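Local coordinates for DNA repair protein RecO (Deinococcus radiodurans, PDB 1W3S) that probably takes part in DNA repair and in recombination by the RecF pathway, and carries a zinc ion held by four cysteines, at residues 10-15 and 50-55; 26-31 and 106-111; 78-83 and 123-128; 93-98 and 135-140. One frame throughout, in Å; residues are numbered along the deposited sequence.

Contact 1 of 4, residues 10-15 and 50-55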
loop_
_atom_site.group_PDB
_atom_site.type_symbol
_atom_site.label_atom_id
_atom_site.label_comp_id
_atom_site.label_asym_id
_atom_site.label_seq_id
_atom_site.Cartn_x
_atom_site.Cartn_y
_atom_site.Cartn_z
ATOM N N GLY A 10 -11.560 6.172 9.266
ATOM C CA GLY A 10 -10.399 5.723 8.526
ATOM C C GLY A 10 -9.139 5.560 9.352
ATOM O O GLY A 10 -9.127 5.740 10.573
ATOM N N ILE A 11 -8.063 5.225 8.649
ATOM C CA ILE A 11 -6.786 4.953 9.279
ATOM C C ILE A 11 -5.795 6.059 8.932
ATOM O O ILE A 11 -5.630 6.398 7.767
ATOM C CB ILE A 11 -6.279 3.589 8.830
ATOM C CG1 ILE A 11 -7.178 2.496 9.399
ATOM C CG2 ILE A 11 -4.811 3.361 9.240
ATOM C CD1 ILE A 11 -7.137 1.211 8.569
ATOM N N VAL A 12 -5.149 6.599 9.964
ATOM C CA VAL A 12 -4.085 7.580 9.810
ATOM C C VAL A 12 -2.876 6.913 9.134
ATOM O O VAL A 12 -2.323 5.957 9.660
ATOM C CB VAL A 12 -3.637 8.161 11.185
ATOM C CG1 VAL A 12 -2.500 9.151 11.009
ATOM C CG2 VAL A 12 -4.811 8.809 11.928
ATOM N N ILE A 13 -2.506 7.404 7.956
ATOM C CA ILE A 13 -1.352 6.893 7.219
ATOM C C ILE A 13 -0.234 7.920 7.070
ATOM O O ILE A 13 0.828 7.611 6.510
ATOM C CB ILE A 13 -1.772 6.377 5.832
ATOM C CG1 ILE A 13 -2.304 7.518 4.955
ATOM C CG2 ILE A 13 -2.783 5.240 5.981
ATOM C CD1 ILE A 13 -2.184 7.212 3.478
ATOM N N ARG A 14 -0.476 9.135 7.551
ATOM C CA ARG A 14 0.552 10.164 7.609
ATOM C C ARG A 14 0.194 11.149 8.705
ATOM O O ARG A 14 -0.961 11.530 8.852
ATOM C CB ARG A 14 0.666 10.884 6.275
ATOM C CG ARG A 14 1.970 11.640 6.084
ATOM C CD ARG A 14 1.979 12.447 4.787
ATOM N NE ARG A 14 3.154 12.174 3.960
ATOM C CZ ARG A 14 3.332 11.070 3.218
ATOM N NH1 ARG A 14 2.411 10.102 3.187
ATOM N NH2 ARG A 14 4.452 10.931 2.501
ATOM N N ARG A 15 1.197 11.546 9.470
ATOM C CA ARG A 15 0.990 12.386 10.632
ATOM C C ARG A 15 2.211 13.253 10.862
ATOM O O ARG A 15 3.323 12.748 10.969
ATOM C CB ARG A 15 0.737 11.533 11.868
ATOM C CG ARG A 15 0.190 12.324 12.987
ATOM C CD ARG A 15 0.103 11.606 14.300
ATOM N NE ARG A 15 0.697 12.450 15.326
ATOM C CZ ARG A 15 0.245 12.603 16.546
ATOM N NH1 ARG A 15 -0.827 11.980 16.961
ATOM N NH2 ARG A 15 0.874 13.407 17.370
ATOM N N LEU A 50 -4.980 11.086 16.947
ATOM C CA LEU A 50 -4.846 10.758 15.524
ATOM C C LEU A 50 -3.482 10.134 15.258
ATOM O O LEU A 50 -2.786 10.497 14.317
ATOM C CB LEU A 50 -5.075 11.997 14.647
ATOM C CG LEU A 50 -6.431 12.677 14.852
ATOM C CD1 LEU A 50 -6.448 14.051 14.243
ATOM C CD2 LEU A 50 -7.538 11.823 14.266
ATOM N N ASN A 51 -3.128 9.170 16.096
ATOM C CA ASN A 51 -1.836 8.527 16.020
ATOM C C ASN A 51 -1.703 7.680 14.752
ATOM O O ASN A 51 -2.687 7.175 14.209
ATOM C CB ASN A 51 -1.603 7.667 17.270
ATOM C CG ASN A 51 -0.145 7.591 17.662
ATOM O OD1 ASN A 51 0.755 7.810 16.838
ATOM N ND2 ASN A 51 0.105 7.287 18.934
ATOM N N LEU A 52 -0.472 7.537 14.283
ATOM C CA LEU A 52 -0.201 6.800 13.069
ATOM C C LEU A 52 -0.767 5.387 13.154
ATOM O O LEU A 52 -0.637 4.718 14.174
ATOM C CB LEU A 52 1.307 6.753 12.815
ATOM C CG LEU A 52 1.768 6.404 11.402
ATOM C CD1 LEU A 52 1.075 7.258 10.354
ATOM C CD2 LEU A 52 3.267 6.597 11.324
ATOM N N PHE A 53 -1.417 4.969 12.069
ATOM C CA PHE A 53 -2.021 3.639 11.913
ATOM C C PHE A 53 -3.218 3.365 12.811
ATOM O O PHE A 53 -3.665 2.232 12.877
ATOM C CB PHE A 53 -1.001 2.506 12.117
ATOM C CG PHE A 53 0.311 2.708 11.419
ATOM C CD1 PHE A 53 0.363 3.103 10.090
ATOM C CD2 PHE A 53 1.500 2.466 12.089
ATOM C CE1 PHE A 53 1.595 3.273 9.445
ATOM C CE2 PHE A 53 2.739 2.624 11.449
ATOM C CZ PHE A 53 2.786 3.036 10.141
ATOM N N HIS A 54 -3.734 4.371 13.509
ATOM C CA HIS A 54 -4.944 4.201 14.306
ATOM C C HIS A 54 -6.153 4.253 13.406
ATOM O O HIS A 54 -6.192 5.052 12.487
ATOM C CB HIS A 54 -5.049 5.286 15.373
ATOM C CG HIS A 54 -4.218 5.012 16.585
ATOM N ND1 HIS A 54 -4.426 5.645 17.789
ATOM C CD2 HIS A 54 -3.194 4.151 16.786
ATOM C CE1 HIS A 54 -3.564 5.189 18.679
ATOM N NE2 HIS A 54 -2.800 4.286 18.094
ATOM N N HIS A 55 -7.132 3.388 13.653
ATOM C CA HIS A 55 -8.410 3.512 12.981
ATOM C C HIS A 55 -9.243 4.472 13.807
ATOM O O HIS A 55 -9.485 4.256 14.985
ATOM C CB HIS A 55 -9.125 2.174 12.801
ATOM C CG HIS A 55 -10.406 2.292 12.032
ATOM N ND1 HIS A 55 -10.532 1.922 10.708
ATOM C CD2 HIS A 55 -11.611 2.794 12.393
ATOM C CE1 HIS A 55 -11.763 2.173 10.296
ATOM N NE2 HIS A 55 -12.439 2.697 11.302
#
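An antiparallel backbone pairing between I11-V12 and F53-H55 joins strand 5-17 to the turn that leads into strand 55-61, where the first and fourth strands in chain order meet in the N-terminal domain, which belongs to the OB-fold clan. Two hydrogen bonds define it. V12 N donates to H54 O at 3.1 Å with an N-H...O angle of 159°, and V12 O accepts from F53 N at 2.8 Å, so one residue uses both of its backbone polar groups. I11 and H55 then form a non-hydrogen-bonded pair, their CA atoms 4.3 Å apart. F53 and H54 can present these groups because N51 to H54 make a type II turn, closed by H54 N bonding to N51 O.

V12 packs against the start of this turn: its CB lies 3.3 Å from N51 O, and CG1 and CG2 both lie near L50 O and N51 O, with CG2 also 4.2 Å from L50 CB. L52 starts out directed away from the strand, but its CD1 returns to within 3.7 Å of V12 O. The H55 imidazole is swung back over G10 by a chi1 of -176°, which sets G10 O above one ring face, while I11 CG1 approaches H55 ND1 at 3.6 Å and the two side chains cross nearly perpendicularly. Farther along, the aliphatic part of R15 runs past the turn, its CD 3.1 Å from L50 O. Main-chain atoms make both hydrogen bonds across the contact, so the pairing depends on the backbone course of the turn, with side chains adding chiefly van der Waals packing.

Contact 2 of 4, residues 26-31 and 106-111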
loop_
_atom_site.group_PDB
_atom_site.type_symbol
_atom_site.label_atom_id
_atom_site.label_comp_id
_atom_site.label_asym_id
_atom_site.label_seq_id
_atom_site.Cartn_x
_atom_site.Cartn_y
_atom_site.Cartn_z
ATOM N N THR A 26 -3.083 12.562 7.106
ATOM C CA THR A 26 -3.760 11.941 5.964
ATOM C C THR A 26 -4.460 10.671 6.434
ATOM O O THR A 26 -3.891 9.903 7.173
ATOM C CB THR A 26 -2.780 11.571 4.843
ATOM O OG1 THR A 26 -2.117 12.742 4.353
ATOM C CG2 THR A 26 -3.539 11.031 3.616
ATOM N N LEU A 27 -5.700 10.467 6.002
ATOM C CA LEU A 27 -6.462 9.264 6.310
ATOM C C LEU A 27 -6.845 8.528 5.046
ATOM O O LEU A 27 -7.085 9.146 4.019
ATOM C CB LEU A 27 -7.769 9.609 7.028
ATOM C CG LEU A 27 -7.807 10.247 8.417
ATOM C CD1 LEU A 27 -9.089 9.818 9.147
ATOM C CD2 LEU A 27 -6.640 9.869 9.235
ATOM N N LEU A 28 -6.906 7.207 5.136
ATOM C CA LEU A 28 -7.601 6.385 4.157
ATOM C C LEU A 28 -8.950 5.990 4.751
ATOM O O LEU A 28 -9.023 5.497 5.876
ATOM C CB LEU A 28 -6.797 5.139 3.821
ATOM C CG LEU A 28 -5.780 5.217 2.668
ATOM C CD1 LEU A 28 -5.335 6.641 2.315
ATOM C CD2 LEU A 28 -4.562 4.349 2.982
ATOM N N THR A 29 -10.017 6.262 4.007
ATOM C CA THR A 29 -11.376 5.913 4.427
ATOM C C THR A 29 -12.034 5.126 3.305
ATOM O O THR A 29 -11.549 5.133 2.179
ATOM C CB THR A 29 -12.197 7.193 4.666
ATOM O OG1 THR A 29 -12.364 7.870 3.416
ATOM C CG2 THR A 29 -11.439 8.187 5.561
ATOM N N PRO A 30 -13.157 4.485 3.576
ATOM C CA PRO A 30 -13.910 3.841 2.500
ATOM C C PRO A 30 -14.268 4.793 1.346
ATOM O O PRO A 30 -14.383 4.359 0.199
ATOM C CB PRO A 30 -15.157 3.327 3.205
ATOM C CG PRO A 30 -14.754 3.190 4.645
ATOM C CD PRO A 30 -13.782 4.292 4.895
ATOM N N GLN A 31 -14.398 6.085 1.639
ATOM C CA GLN A 31 -14.733 7.073 0.609
ATOM C C GLN A 31 -13.498 7.708 -0.018
ATOM O O GLN A 31 -13.614 8.491 -0.960
ATOM C CB GLN A 31 -15.667 8.147 1.166
ATOM C CG GLN A 31 -16.991 7.574 1.658
ATOM C CD GLN A 31 -16.884 6.932 3.036
ATOM O OE1 GLN A 31 -16.150 7.423 3.917
ATOM N NE2 GLN A 31 -17.604 5.821 3.228
ATOM N N GLY A 106 -10.319 9.391 -3.834
ATOM C CA GLY A 106 -11.666 9.198 -4.395
ATOM C C GLY A 106 -11.624 7.926 -5.224
ATOM O O GLY A 106 -12.488 7.053 -5.105
ATOM N N GLU A 107 -10.599 7.863 -6.075
ATOM C CA GLU A 107 -10.034 6.635 -6.679
ATOM C C GLU A 107 -9.751 5.460 -5.697
ATOM O O GLU A 107 -9.208 4.423 -6.102
ATOM C CB GLU A 107 -8.712 7.060 -7.342
ATOM C CG GLU A 107 -8.029 6.069 -8.268
ATOM C CD GLU A 107 -6.576 6.447 -8.523
ATOM O OE1 GLU A 107 -6.217 7.641 -8.300
ATOM O OE2 GLU A 107 -5.794 5.545 -8.933
ATOM N N PHE A 108 -10.135 5.621 -4.426
ATOM C CA PHE A 108 -9.826 4.689 -3.339
ATOM C C PHE A 108 -11.134 4.145 -2.746
ATOM O O PHE A 108 -11.750 4.763 -1.876
ATOM C CB PHE A 108 -9.006 5.433 -2.285
ATOM C CG PHE A 108 -8.533 4.578 -1.139
ATOM C CD1 PHE A 108 -7.338 3.869 -1.240
ATOM C CD2 PHE A 108 -9.256 4.515 0.054
ATOM C CE1 PHE A 108 -6.878 3.081 -0.181
ATOM C CE2 PHE A 108 -8.804 3.735 1.129
ATOM C CZ PHE A 108 -7.616 3.012 1.012
ATOM N N SER A 109 -11.536 2.972 -3.228
ATOM C CA SER A 109 -12.839 2.392 -2.941
ATOM C C SER A 109 -12.994 1.833 -1.510
ATOM O O SER A 109 -12.094 1.946 -0.670
ATOM C CB SER A 109 -13.110 1.287 -3.967
ATOM O OG SER A 109 -12.117 0.278 -3.887
ATOM N N GLU A 110 -14.171 1.267 -1.249
ATOM C CA GLU A 110 -14.461 0.572 -0.003
ATOM C C GLU A 110 -13.623 -0.686 0.091
ATOM O O GLU A 110 -13.166 -1.047 1.164
ATOM C CB GLU A 110 -15.933 0.159 0.073
ATOM C CG GLU A 110 -16.932 1.299 0.130
ATOM C CD GLU A 110 -17.358 1.829 -1.230
ATOM O OE1 GLU A 110 -16.877 1.334 -2.274
ATOM O OE2 GLU A 110 -18.190 2.761 -1.246
ATOM N N GLN A 111 -13.452 -1.359 -1.042
ATOM C CA GLN A 111 -12.700 -2.601 -1.102
ATOM C C GLN A 111 -11.188 -2.362 -0.908
ATOM O O GLN A 111 -10.513 -3.180 -0.295
ATOM C CB GLN A 111 -12.985 -3.333 -2.424
ATOM C CG GLN A 111 -12.460 -4.784 -2.466
ATOM C CD GLN A 111 -12.765 -5.514 -3.794
ATOM O OE1 GLN A 111 -13.194 -4.901 -4.780
ATOM N NE2 GLN A 111 -12.548 -6.818 -3.805
#
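P30 and E110 bring the two backbones nearest, with 4.2 Å between their CA atoms, at a point where strand 23-29 is giving way to a turn and the loop 106-109 is about to enter helix 110-125. No hydrogen bond spans the approach. P30 O sits 3.4 Å from E110 N, but the angle is poor, and the carbonyl oxygen of F108 is another acceptor nearby. S109, at the N-cap, bonds through OG to A112 N.

The side-chain contact is carried by F108. Its CG stands anti to the backbone N (chi1 -176°), which extends the ring toward the strand, and the ring crosses the L28 side chain at about a right angle. L28 presses on the outer end of the ring, with CG 3.3 Å from F108 CZ and CD1 over one face. T29 O lies at the ring edge, in its plane, 3.2 Å from F108 CD2, a placement that points the carbonyl at the slightly positive ring hydrogens. At the periphery P30 CB meets E110 CG at 4.1 Å, where the glutamate chain bends at chi2.

Around this pair, F103 packs edge-to-face with F108, and F113 of helix 110-125 touches both F108 and P30. L28 continues onto F116 of the same helix and A99 of helix 86-101, so the end of strand 23-29 is packed against two helices.

Contact 3 of 4, residues 78-83 and 123-128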
loop_
_atom_site.group_PDB
_atom_site.type_symbol
_atom_site.label_atom_id
_atom_site.label_comp_id
_atom_site.label_asym_id
_atom_site.label_seq_id
_atom_site.Cartn_x
_atom_site.Cartn_y
_atom_site.Cartn_z
ATOM N N GLY A 78 -10.172 1.968 17.038
ATOM C CA GLY A 78 -9.402 0.720 17.032
ATOM C C GLY A 78 -7.917 0.977 16.848
ATOM O O GLY A 78 -7.524 1.902 16.132
ATOM N N ALA A 79 -7.090 0.166 17.498
ATOM C CA ALA A 79 -5.641 0.250 17.350
ATOM C C ALA A 79 -4.961 -1.119 17.373
ATOM O O ALA A 79 -5.505 -2.090 17.896
ATOM C CB ALA A 79 -5.051 1.146 18.449
ATOM N N LEU A 80 -3.759 -1.171 16.794
ATOM C CA LEU A 80 -2.930 -2.376 16.749
ATOM C C LEU A 80 -1.635 -2.096 17.511
ATOM O O LEU A 80 -0.656 -1.657 16.921
ATOM C CB LEU A 80 -2.652 -2.777 15.289
ATOM C CG LEU A 80 -3.911 -3.154 14.483
ATOM C CD1 LEU A 80 -3.681 -3.037 12.982
ATOM C CD2 LEU A 80 -4.390 -4.549 14.832
ATOM N N PRO A 81 -1.629 -2.331 18.821
ATOM C CA PRO A 81 -0.483 -1.959 19.675
ATOM C C PRO A 81 0.851 -2.673 19.332
ATOM O O PRO A 81 1.948 -2.204 19.648
ATOM C CB PRO A 81 -0.955 -2.354 21.082
ATOM C CG PRO A 81 -2.062 -3.303 20.869
ATOM C CD PRO A 81 -2.712 -2.956 19.588
ATOM N N THR A 82 0.682 -3.819 18.701
ATOM C CA THR A 82 1.752 -4.674 18.169
ATOM C C THR A 82 2.570 -4.039 17.018
ATOM O O THR A 82 3.648 -4.520 16.696
ATOM C CB THR A 82 1.116 -6.043 17.731
ATOM O OG1 THR A 82 1.583 -6.393 16.437
ATOM C CG2 THR A 82 -0.426 -5.922 17.453
ATOM N N LEU A 83 2.076 -2.960 16.413
ATOM C CA LEU A 83 2.874 -2.190 15.438
ATOM C C LEU A 83 3.940 -1.307 16.119
ATOM O O LEU A 83 4.668 -0.596 15.453
ATOM C CB LEU A 83 1.981 -1.327 14.540
ATOM C CG LEU A 83 0.877 -2.052 13.738
ATOM C CD1 LEU A 83 0.078 -1.068 12.879
ATOM C CD2 LEU A 83 1.432 -3.176 12.864
ATOM N N VAL A 123 0.167 -7.500 9.071
ATOM C CA VAL A 123 1.468 -7.035 9.522
ATOM C C VAL A 123 1.592 -7.107 11.051
ATOM O O VAL A 123 2.641 -7.490 11.553
ATOM C CB VAL A 123 1.763 -5.601 8.997
ATOM C CG1 VAL A 123 2.933 -4.959 9.737
ATOM C CG2 VAL A 123 2.027 -5.639 7.490
ATOM N N ALA A 124 0.529 -6.744 11.769
ATOM C CA ALA A 124 0.547 -6.681 13.234
ATOM C C ALA A 124 0.523 -8.047 13.888
ATOM O O ALA A 124 1.135 -8.251 14.942
ATOM C CB ALA A 124 -0.645 -5.876 13.745
ATOM N N HIS A 125 -0.210 -8.976 13.279
ATOM C CA HIS A 125 -0.590 -10.213 13.948
ATOM C C HIS A 125 0.117 -11.471 13.470
ATOM O O HIS A 125 0.052 -12.486 14.140
ATOM C CB HIS A 125 -2.084 -10.446 13.773
ATOM C CG HIS A 125 -2.941 -9.429 14.444
ATOM N ND1 HIS A 125 -2.882 -9.189 15.804
ATOM C CD2 HIS A 125 -3.897 -8.607 13.950
ATOM C CE1 HIS A 125 -3.757 -8.247 16.113
ATOM N NE2 HIS A 125 -4.383 -7.878 15.006
ATOM N N GLN A 126 0.781 -11.444 12.322
ATOM C CA GLN A 126 1.298 -12.706 11.780
ATOM C C GLN A 126 2.808 -12.938 11.866
ATOM O O GLN A 126 3.568 -11.993 11.969
ATOM C CB GLN A 126 0.707 -12.945 10.384
ATOM C CG GLN A 126 -0.364 -14.077 10.472
ATOM C CD GLN A 126 -1.444 -13.938 9.484
ATOM O OE1 GLN A 126 -1.304 -13.190 8.526
ATOM N NE2 GLN A 126 -2.542 -14.641 9.700
ATOM N N PRO A 127 3.241 -14.203 11.868
ATOM C CA PRO A 127 4.662 -14.542 12.020
ATOM C C PRO A 127 5.572 -13.890 10.980
ATOM O O PRO A 127 6.722 -13.593 11.289
ATOM C CB PRO A 127 4.688 -16.060 11.811
ATOM C CG PRO A 127 3.357 -16.520 12.120
ATOM C CD PRO A 127 2.428 -15.421 11.696
ATOM N N ASP A 128 5.043 -13.683 9.767
ATOM C CA ASP A 128 5.803 -13.180 8.621
ATOM C C ASP A 128 5.186 -11.889 8.062
ATOM O O ASP A 128 4.419 -11.929 7.095
ATOM C CB ASP A 128 5.841 -14.255 7.523
ATOM C CG ASP A 128 7.056 -14.125 6.607
ATOM O OD1 ASP A 128 7.578 -13.008 6.376
ATOM O OD2 ASP A 128 7.566 -15.126 6.068
#
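The one polar link from T82 to A124 is a hydrogen bond in which T82 OG1 donates to A124 O, modelled as very short at 2.4 Å; at this resolution the length is doubtful, though the pairing itself is plausible. A124 O belongs to the last turn of helix 110-125, with the T82 hydroxyl beside it. The threonine's first torsion, 133°, lies away from the staggered positions, a further reason to treat its detail with caution. R88 of helix 86-101 serves the same helix end, its NH1 bonding to V123 O and Q126 O.

Apolar contacts form the larger share. A124 CB fits among three residues of 78-83: it lies 3.5 Å from L83 CD2, 4.0 Å from L80 CB and 3.7 Å from T82 CG2. L83 also reaches V123, CD2 to CG1 at 3.9 Å. These leucines are set by a backbone turn in which L83 N bonds to L80 O as the chain enters the 3-10 segment at 81-83. That turn is the connection between strand 69-78, the last strand of the N-terminal, OB-clan domain along the chain, and helix 86-101, the first helix of the chain, and it is here packed against the C-terminal end of helix 110-125.

H125 has CG anti to its carbonyl carbon (chi1 -65°), which brings the ring back toward the loop; L80 CD2 approaches H125 NE2 at 3.3 Å, the two side chains crossing at about a right angle. T82 CG2 comes to H125 CE1 more distantly, at 4.3 Å.

Contact 4 of 4, residues 93-98 and 135-140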
loop_
_atom_site.group_PDB
_atom_site.type_symbol
_atom_site.label_atom_id
_atom_site.label_comp_id
_atom_site.label_asym_id
_atom_site.label_seq_id
_atom_site.Cartn_x
_atom_site.Cartn_y
_atom_site.Cartn_z
ATOM N N HIS A 93 4.432 1.159 7.984
ATOM C CA HIS A 93 4.897 2.401 7.369
ATOM C C HIS A 93 5.069 2.236 5.864
ATOM O O HIS A 93 4.753 3.144 5.117
ATOM C CB HIS A 93 6.225 2.821 8.026
ATOM C CG HIS A 93 6.607 4.248 7.783
ATOM N ND1 HIS A 93 7.877 4.731 8.040
ATOM C CD2 HIS A 93 5.901 5.294 7.287
ATOM C CE1 HIS A 93 7.937 6.014 7.714
ATOM N NE2 HIS A 93 6.754 6.378 7.248
ATOM N N LEU A 94 5.551 1.070 5.425
ATOM C CA LEU A 94 5.686 0.766 3.999
ATOM C C LEU A 94 4.337 0.661 3.325
ATOM O O LEU A 94 4.139 1.221 2.255
ATOM C CB LEU A 94 6.470 -0.534 3.799
ATOM C CG LEU A 94 6.750 -0.983 2.362
ATOM C CD1 LEU A 94 7.631 0.007 1.589
ATOM C CD2 LEU A 94 7.397 -2.332 2.377
ATOM N N MET A 95 3.408 -0.061 3.934
ATOM C CA MET A 95 2.028 -0.126 3.418
ATOM C C MET A 95 1.348 1.253 3.332
ATOM O O MET A 95 0.679 1.551 2.354
ATOM C CB MET A 95 1.167 -1.065 4.274
ATOM C CG MET A 95 1.514 -2.558 4.181
ATOM S SD MET A 95 1.541 -3.218 2.485
ATOM C CE MET A 95 3.274 -3.050 2.125
ATOM N N ALA A 96 1.512 2.079 4.359
ATOM C CA ALA A 96 0.884 3.407 4.382
ATOM C C ALA A 96 1.406 4.271 3.234
ATOM O O ALA A 96 0.625 4.828 2.446
ATOM C CB ALA A 96 1.128 4.097 5.709
ATOM N N GLU A 97 2.733 4.374 3.149
ATOM C CA GLU A 97 3.389 5.153 2.101
ATOM C C GLU A 97 3.053 4.620 0.720
ATOM O O GLU A 97 2.885 5.382 -0.220
ATOM C CB GLU A 97 4.901 5.166 2.317
ATOM C CG GLU A 97 5.332 6.030 3.505
ATOM C CD GLU A 97 5.169 7.534 3.273
ATOM O OE1 GLU A 97 5.176 7.985 2.102
ATOM O OE2 GLU A 97 5.043 8.274 4.271
ATOM N N PHE A 98 2.935 3.308 0.609
ATOM C CA PHE A 98 2.531 2.676 -0.636
ATOM C C PHE A 98 1.117 3.055 -1.050
ATOM O O PHE A 98 0.874 3.396 -2.202
ATOM C CB PHE A 98 2.626 1.163 -0.487
ATOM C CG PHE A 98 2.383 0.419 -1.751
ATOM C CD1 PHE A 98 3.257 0.546 -2.817
ATOM C CD2 PHE A 98 1.283 -0.404 -1.888
ATOM C CE1 PHE A 98 3.042 -0.147 -3.990
ATOM C CE2 PHE A 98 1.070 -1.093 -3.063
ATOM C CZ PHE A 98 1.952 -0.964 -4.108
ATOM N N VAL A 135 2.453 -9.639 -0.407
ATOM C CA VAL A 135 1.176 -10.090 -0.933
ATOM C C VAL A 135 0.252 -8.902 -1.113
ATOM O O VAL A 135 -0.314 -8.711 -2.191
ATOM C CB VAL A 135 0.506 -11.153 -0.042
ATOM C CG1 VAL A 135 -0.955 -11.373 -0.446
ATOM C CG2 VAL A 135 1.272 -12.463 -0.128
ATOM N N MET A 136 0.129 -8.096 -0.061
ATOM C CA MET A 136 -0.792 -6.954 -0.055
ATOM C C MET A 136 -0.412 -5.844 -1.024
ATOM O O MET A 136 -1.286 -5.162 -1.522
ATOM C CB MET A 136 -0.923 -6.393 1.364
ATOM C CG MET A 136 -1.529 -7.402 2.347
ATOM S SD MET A 136 -3.097 -8.085 1.781
ATOM C CE MET A 136 -4.056 -8.069 3.303
ATOM N N SER A 137 0.870 -5.656 -1.295
ATOM C CA SER A 137 1.283 -4.653 -2.272
ATOM C C SER A 137 0.836 -5.040 -3.686
ATOM O O SER A 137 0.383 -4.192 -4.439
ATOM C CB SER A 137 2.799 -4.461 -2.249
ATOM O OG SER A 137 3.264 -4.047 -0.980
ATOM N N TYR A 138 0.968 -6.316 -4.052
ATOM C CA TYR A 138 0.489 -6.788 -5.369
ATOM C C TYR A 138 -1.025 -6.799 -5.443
ATOM O O TYR A 138 -1.595 -6.565 -6.509
ATOM C CB TYR A 138 1.064 -8.169 -5.732
ATOM C CG TYR A 138 2.480 -8.057 -6.270
ATOM C CD1 TYR A 138 2.716 -7.897 -7.632
ATOM C CD2 TYR A 138 3.584 -8.055 -5.407
ATOM C CE1 TYR A 138 4.005 -7.758 -8.127
ATOM C CE2 TYR A 138 4.874 -7.911 -5.891
ATOM C CZ TYR A 138 5.076 -7.760 -7.253
ATOM O OH TYR A 138 6.350 -7.626 -7.743
ATOM N N LYS A 139 -1.687 -7.052 -4.315
ATOM C CA LYS A 139 -3.141 -7.029 -4.281
ATOM C C LYS A 139 -3.666 -5.584 -4.358
ATOM O O LYS A 139 -4.660 -5.308 -5.023
ATOM C CB LYS A 139 -3.657 -7.763 -3.041
ATOM C CG LYS A 139 -4.991 -8.475 -3.265
ATOM C CD LYS A 139 -4.844 -9.858 -3.930
ATOM C CE LYS A 139 -6.155 -10.282 -4.624
ATOM N NZ LYS A 139 -7.243 -10.674 -3.659
ATOM N N LEU A 140 -2.974 -4.656 -3.703
ATOM C CA LEU A 140 -3.292 -3.228 -3.821
ATOM C C LEU A 140 -3.073 -2.697 -5.242
ATOM O O LEU A 140 -3.896 -1.932 -5.747
ATOM C CB LEU A 140 -2.485 -2.398 -2.814
ATOM C CG LEU A 140 -3.133 -1.834 -1.520
ATOM C CD1 LEU A 140 -4.625 -2.120 -1.342
ATOM C CD2 LEU A 140 -2.368 -2.292 -0.300
#
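A chi1 of -173° sets F98 CG anti to its backbone N, sending the ring across to S137, while M95, bent at chi2 and chi3, curls its thioether toward the same residue. The two helices, 93-98 and 135-140, form a near-parallel pair within the helical part of the chain: their axes run 11° apart in direction and approach to 10.9 Å, a wide separation spanned by these large side chains. S137 is small and forms the meeting point. Its CB lies over the face of the F98 ring in a CH-pi contact, 4.3 Å from the centroid and 28° off the normal, and L140 CB comes to the ring edge, 3.8 Å from F98 CE2. M95 SD touches M136 CB at 4.2 Å, the two methionines crossing at about a right angle.

No hydrogen bond joins the helices, and the touching residues are all buried. F98 also meets the W232 ring and V222 of helix 211-225, and M95 and M136 both touch S119 of helix 110-125. The buried hydroxyl of S137 bonds within its own helix, to A133 O, and M95 CE packs against S137 OG at 3.3 Å.

Contact 4 is the core of the set, wholly buried about 2 Å from the chain's centre, whereas contacts 1, 2 and 3 are partly buried and lie 12 to 16 Å out. Their chemistry follows: main-chain bonds pair strand 5-17 with the turn entering strand 55-61 in contact 1, one hydroxyl-to-carbonyl bond, doubtful in its length, supplements apolar packing in contact 3, and contacts 2 and 4 have no hydrogen bond across them. Contacts 2 and 3 use opposite ends of helix 110-125, and their centres lie about 21 Å apart. Contacts 1 and 2 share the sheet through strands 5-17 and 23-29. R14 of contact 1, also paired with D100, bridges to E97 of contact 4.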